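Local coordinates for protein phosphatidylglycerophosphatase B (PDB 6FMX) that removes the terminal phosphate from phosphatidylglycerophosphate to give phosphatidylglycerol and also dephosphorylates undecaprenyl pyrophosphate in the cell membrane, at residues 120-131 and 184-194. Residues are numbered along the deposited sequence; the frame is centred on the assembly and turned at random.
Sequences RVRPDFAPLVHE and RVYLGVHFVTD. With WO4 (tungstate(VI)ion), chain G.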
# COMPACT_ATOMS: atom_id res chain seq x y z
N ARG A 120 -5.72 -16.01 -6.91
CA ARG A 120 -5.51 -15.56 -8.28
C ARG A 120 -4.10 -15.92 -8.76
O ARG A 120 -3.12 -15.74 -8.04
CB ARG A 120 -5.74 -14.05 -8.42
CG ARG A 120 -5.86 -13.65 -9.89
CD ARG A 120 -5.69 -12.17 -10.13
NE ARG A 120 -6.17 -11.75 -11.44
CZ ARG A 120 -6.44 -10.49 -11.76
NH1 ARG A 120 -6.27 -9.53 -10.85
NH2 ARG A 120 -6.89 -10.18 -12.97
N VAL A 121 -4.03 -16.41 -9.99
CA VAL A 121 -2.75 -16.75 -10.62
C VAL A 121 -2.04 -15.47 -11.04
O VAL A 121 -2.67 -14.52 -11.52
CB VAL A 121 -3.00 -17.69 -11.81
CG1 VAL A 121 -1.73 -17.96 -12.56
CG2 VAL A 121 -3.60 -19.01 -11.35
N ARG A 122 -0.72 -15.44 -10.85
CA ARG A 122 0.09 -14.28 -11.20
C ARG A 122 0.14 -14.09 -12.72
O ARG A 122 -0.15 -15.02 -13.48
CB ARG A 122 1.51 -14.46 -10.66
CG ARG A 122 1.60 -14.52 -9.16
CD ARG A 122 2.06 -13.19 -8.60
NE ARG A 122 2.11 -13.20 -7.15
CZ ARG A 122 2.62 -12.21 -6.42
NH1 ARG A 122 3.13 -11.15 -7.03
NH2 ARG A 122 2.64 -12.29 -5.10
N PRO A 123 0.51 -12.89 -13.19
CA PRO A 123 0.59 -12.68 -14.65
C PRO A 123 1.51 -13.66 -15.37
O PRO A 123 1.09 -14.30 -16.35
CB PRO A 123 1.10 -11.23 -14.75
CG PRO A 123 0.57 -10.57 -13.50
CD PRO A 123 0.68 -11.63 -12.43
N ASP A 124 2.76 -13.77 -14.91
CA ASP A 124 3.76 -14.72 -15.43
C ASP A 124 3.98 -14.61 -16.94
O ASP A 124 4.29 -15.59 -17.61
CB ASP A 124 3.41 -16.16 -15.05
CG ASP A 124 4.06 -16.57 -13.74
OD1 ASP A 124 5.27 -16.29 -13.58
OD2 ASP A 124 3.37 -17.13 -12.86
N PHE A 125 3.86 -13.40 -17.48
CA PHE A 125 4.32 -13.12 -18.84
C PHE A 125 5.78 -12.73 -18.86
O PHE A 125 6.54 -13.20 -19.71
CB PHE A 125 3.49 -12.00 -19.47
CG PHE A 125 2.01 -12.26 -19.43
CD1 PHE A 125 1.46 -13.28 -20.17
CD2 PHE A 125 1.18 -11.48 -18.64
CE1 PHE A 125 0.11 -13.54 -20.13
CE2 PHE A 125 -0.18 -11.72 -18.60
CZ PHE A 125 -0.72 -12.75 -19.35
N ALA A 126 6.20 -11.89 -17.92
CA ALA A 126 7.52 -11.29 -17.98
C ALA A 126 7.93 -10.72 -16.63
O ALA A 126 8.28 -9.53 -16.55
CB ALA A 126 7.54 -10.20 -19.04
N PRO A 127 7.95 -11.51 -15.56
CA PRO A 127 8.27 -10.94 -14.25
C PRO A 127 9.73 -10.53 -14.20
O PRO A 127 10.60 -11.20 -14.76
CB PRO A 127 7.98 -12.09 -13.28
CG PRO A 127 8.26 -13.32 -14.11
CD PRO A 127 7.86 -12.98 -15.52
N LEU A 128 10.01 -9.41 -13.52
CA LEU A 128 11.38 -8.99 -13.29
C LEU A 128 11.82 -9.22 -11.85
O LEU A 128 13.00 -9.04 -11.54
CB LEU A 128 11.55 -7.52 -13.65
CG LEU A 128 11.52 -7.24 -15.15
CD1 LEU A 128 11.45 -5.73 -15.41
CD2 LEU A 128 12.74 -7.88 -15.84
N VAL A 129 10.90 -9.61 -10.97
CA VAL A 129 11.23 -9.90 -9.58
C VAL A 129 10.55 -11.19 -9.18
O VAL A 129 9.60 -11.66 -9.83
CB VAL A 129 10.82 -8.75 -8.62
CG1 VAL A 129 11.76 -7.56 -8.79
CG2 VAL A 129 9.38 -8.33 -8.83
N HIS A 130 11.05 -11.78 -8.11
CA HIS A 130 10.55 -13.05 -7.61
C HIS A 130 9.30 -12.84 -6.76
O HIS A 130 9.14 -11.82 -6.10
CB HIS A 130 11.63 -13.76 -6.79
CG HIS A 130 11.09 -14.70 -5.76
ND1 HIS A 130 10.90 -16.04 -6.01
CD2 HIS A 130 10.71 -14.50 -4.47
CE1 HIS A 130 10.42 -16.63 -4.93
NE2 HIS A 130 10.29 -15.72 -3.98
N GLU A 131 8.41 -13.83 -6.81
CA GLU A 131 7.23 -13.85 -5.95
C GLU A 131 6.92 -15.30 -5.61
O GLU A 131 7.23 -16.21 -6.38
CB GLU A 131 6.02 -13.19 -6.63
CG GLU A 131 5.74 -13.68 -8.06
CD GLU A 131 5.04 -15.02 -8.08
OE1 GLU A 131 5.12 -15.75 -9.10
OE2 GLU A 131 4.39 -15.35 -7.06
N ARG A 184 4.78 -2.55 -9.38
CA ARG A 184 4.35 -3.95 -9.43
C ARG A 184 3.81 -4.32 -10.80
O ARG A 184 3.99 -5.46 -11.25
CB ARG A 184 3.30 -4.25 -8.35
CG ARG A 184 3.64 -3.72 -6.96
CD ARG A 184 5.01 -4.23 -6.52
NE ARG A 184 5.01 -5.66 -6.22
CZ ARG A 184 6.10 -6.38 -6.02
NH1 ARG A 184 7.30 -5.82 -6.10
NH2 ARG A 184 6.01 -7.67 -5.74
N VAL A 185 3.14 -3.39 -11.47
CA VAL A 185 2.66 -3.67 -12.82
C VAL A 185 3.81 -3.62 -13.81
O VAL A 185 3.95 -4.50 -14.67
CB VAL A 185 1.53 -2.70 -13.20
CG1 VAL A 185 1.04 -3.02 -14.60
CG2 VAL A 185 0.37 -2.79 -12.18
N TYR A 186 4.66 -2.59 -13.69
CA TYR A 186 5.86 -2.48 -14.53
C TYR A 186 6.71 -3.75 -14.45
O TYR A 186 7.19 -4.25 -15.48
CB TYR A 186 6.69 -1.26 -14.10
CG TYR A 186 7.97 -1.09 -14.89
CD1 TYR A 186 9.10 -1.83 -14.60
CD2 TYR A 186 8.05 -0.15 -15.92
CE1 TYR A 186 10.27 -1.69 -15.33
CE2 TYR A 186 9.23 0.01 -16.65
CZ TYR A 186 10.33 -0.76 -16.34
OH TYR A 186 11.50 -0.63 -17.06
N LEU A 187 6.98 -4.23 -13.24
CA LEU A 187 7.86 -5.38 -13.05
C LEU A 187 7.18 -6.71 -13.36
O LEU A 187 7.80 -7.76 -13.18
CB LEU A 187 8.39 -5.39 -11.61
CG LEU A 187 9.29 -4.20 -11.24
CD1 LEU A 187 9.50 -4.13 -9.73
CD2 LEU A 187 10.63 -4.28 -11.98
N GLY A 188 5.93 -6.68 -13.80
CA GLY A 188 5.28 -7.89 -14.28
C GLY A 188 4.95 -8.93 -13.24
O GLY A 188 4.91 -10.13 -13.56
N VAL A 189 4.68 -8.52 -12.00
CA VAL A 189 4.32 -9.47 -10.95
C VAL A 189 2.93 -9.23 -10.37
O VAL A 189 2.43 -10.08 -9.63
CB VAL A 189 5.37 -9.49 -9.81
CG1 VAL A 189 6.65 -10.15 -10.31
CG2 VAL A 189 5.66 -8.09 -9.33
N HIS A 190 2.29 -8.12 -10.71
CA HIS A 190 0.90 -7.92 -10.35
C HIS A 190 0.16 -7.38 -11.55
O HIS A 190 0.73 -6.69 -12.40
CB HIS A 190 0.75 -6.96 -9.16
CG HIS A 190 1.13 -7.56 -7.84
ND1 HIS A 190 0.44 -8.59 -7.26
CD2 HIS A 190 2.12 -7.24 -6.97
CE1 HIS A 190 0.99 -8.91 -6.10
NE2 HIS A 190 2.00 -8.08 -5.89
N PHE A 191 -1.13 -7.69 -11.60
CA PHE A 191 -2.05 -7.00 -12.49
C PHE A 191 -2.46 -5.67 -11.88
O PHE A 191 -2.41 -5.48 -10.66
CB PHE A 191 -3.30 -7.84 -12.73
CG PHE A 191 -3.06 -9.14 -13.44
CD1 PHE A 191 -2.75 -9.17 -14.79
CD2 PHE A 191 -3.17 -10.34 -12.76
CE1 PHE A 191 -2.55 -10.38 -15.45
CE2 PHE A 191 -2.98 -11.55 -13.42
CZ PHE A 191 -2.67 -11.56 -14.75
N VAL A 192 -2.90 -4.76 -12.74
CA VAL A 192 -3.40 -3.47 -12.26
C VAL A 192 -4.49 -3.67 -11.21
O VAL A 192 -4.51 -2.99 -10.17
CB VAL A 192 -3.89 -2.62 -13.44
CG1 VAL A 192 -4.92 -1.57 -12.98
CG2 VAL A 192 -2.72 -1.94 -14.11
N THR A 193 -5.40 -4.62 -11.44
CA THR A 193 -6.48 -4.80 -10.47
C THR A 193 -5.97 -5.33 -9.14
O THR A 193 -6.56 -5.02 -8.09
CB THR A 193 -7.55 -5.73 -11.04
OG1 THR A 193 -6.94 -6.92 -11.55
CG2 THR A 193 -8.33 -5.03 -12.14
N ASP A 194 -4.91 -6.15 -9.14
CA ASP A 194 -4.27 -6.51 -7.87
C ASP A 194 -3.82 -5.27 -7.12
O ASP A 194 -3.92 -5.19 -5.89
CB ASP A 194 -3.06 -7.42 -8.07
CG ASP A 194 -3.37 -8.68 -8.85
OD1 ASP A 194 -4.50 -9.20 -8.75
OD2 ASP A 194 -2.43 -9.16 -9.53
W WO4 G . 3.17 -8.84 -3.72
O1 WO4 G . 4.13 -9.77 -5.26
O2 WO4 G . 1.35 -9.66 -3.39
O3 WO4 G . 4.22 -9.16 -2.01
O4 WO4 G . 2.93 -6.91 -4.23
O HOH W 1 4.09 -12.72 -12.48
O HOH W 2 4.41 -10.75 -16.33
O HOH W 3 8.48 -9.39 -4.82
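R120 NH1 grips two residues of helix 192-215. R120 NH1 lies 2.8 Å from T193 OG1 in a nearly straight bond (176°), in the guanidinium plane. It also forms a salt bridge to D194 OD1, reached from above the carboxylate plane. R120 CG is anti to the backbone N (chi1 -166°), and the extended chain carries the guanidinium there. D46 binds both R120 NH2 and T193 OG1. An alanine in place of R120 would probably leave D194 OD1 and D46 without their charged mate.

P123 and R120 pack against the F191 ring. P123 CG sits over one face, 3.5 Å from the centroid of the F191 ring, in a CH-pi contact. F191 CD2 lies 3.4 Å from R120 CZ, over the guanidinium. V129 CG2 packs on V189 CG1 at 3.6 Å.

One backbone bond and two bridging waters close the other end. L128 N donates to L187 O at 2.8 Å. G188, in a Schellman motif ending helix 166-186, accepts at its O from two waters, which take the N-H groups of D124 and A126.

R122 NH1 passes over one face of the H190 ring and bonds to V189 O and, doubtfully short, tungstate O1. H190 NE2 is modelled on the tungsten. R184 NH2 bonds to tungstate O1, and R184 NH1 to T69. D194 OD2, bonded by F191 N and S135, probably supports the likely nucleophile H190. K115, S138, G139 and H140 complete this PAP2 phosphatase active site.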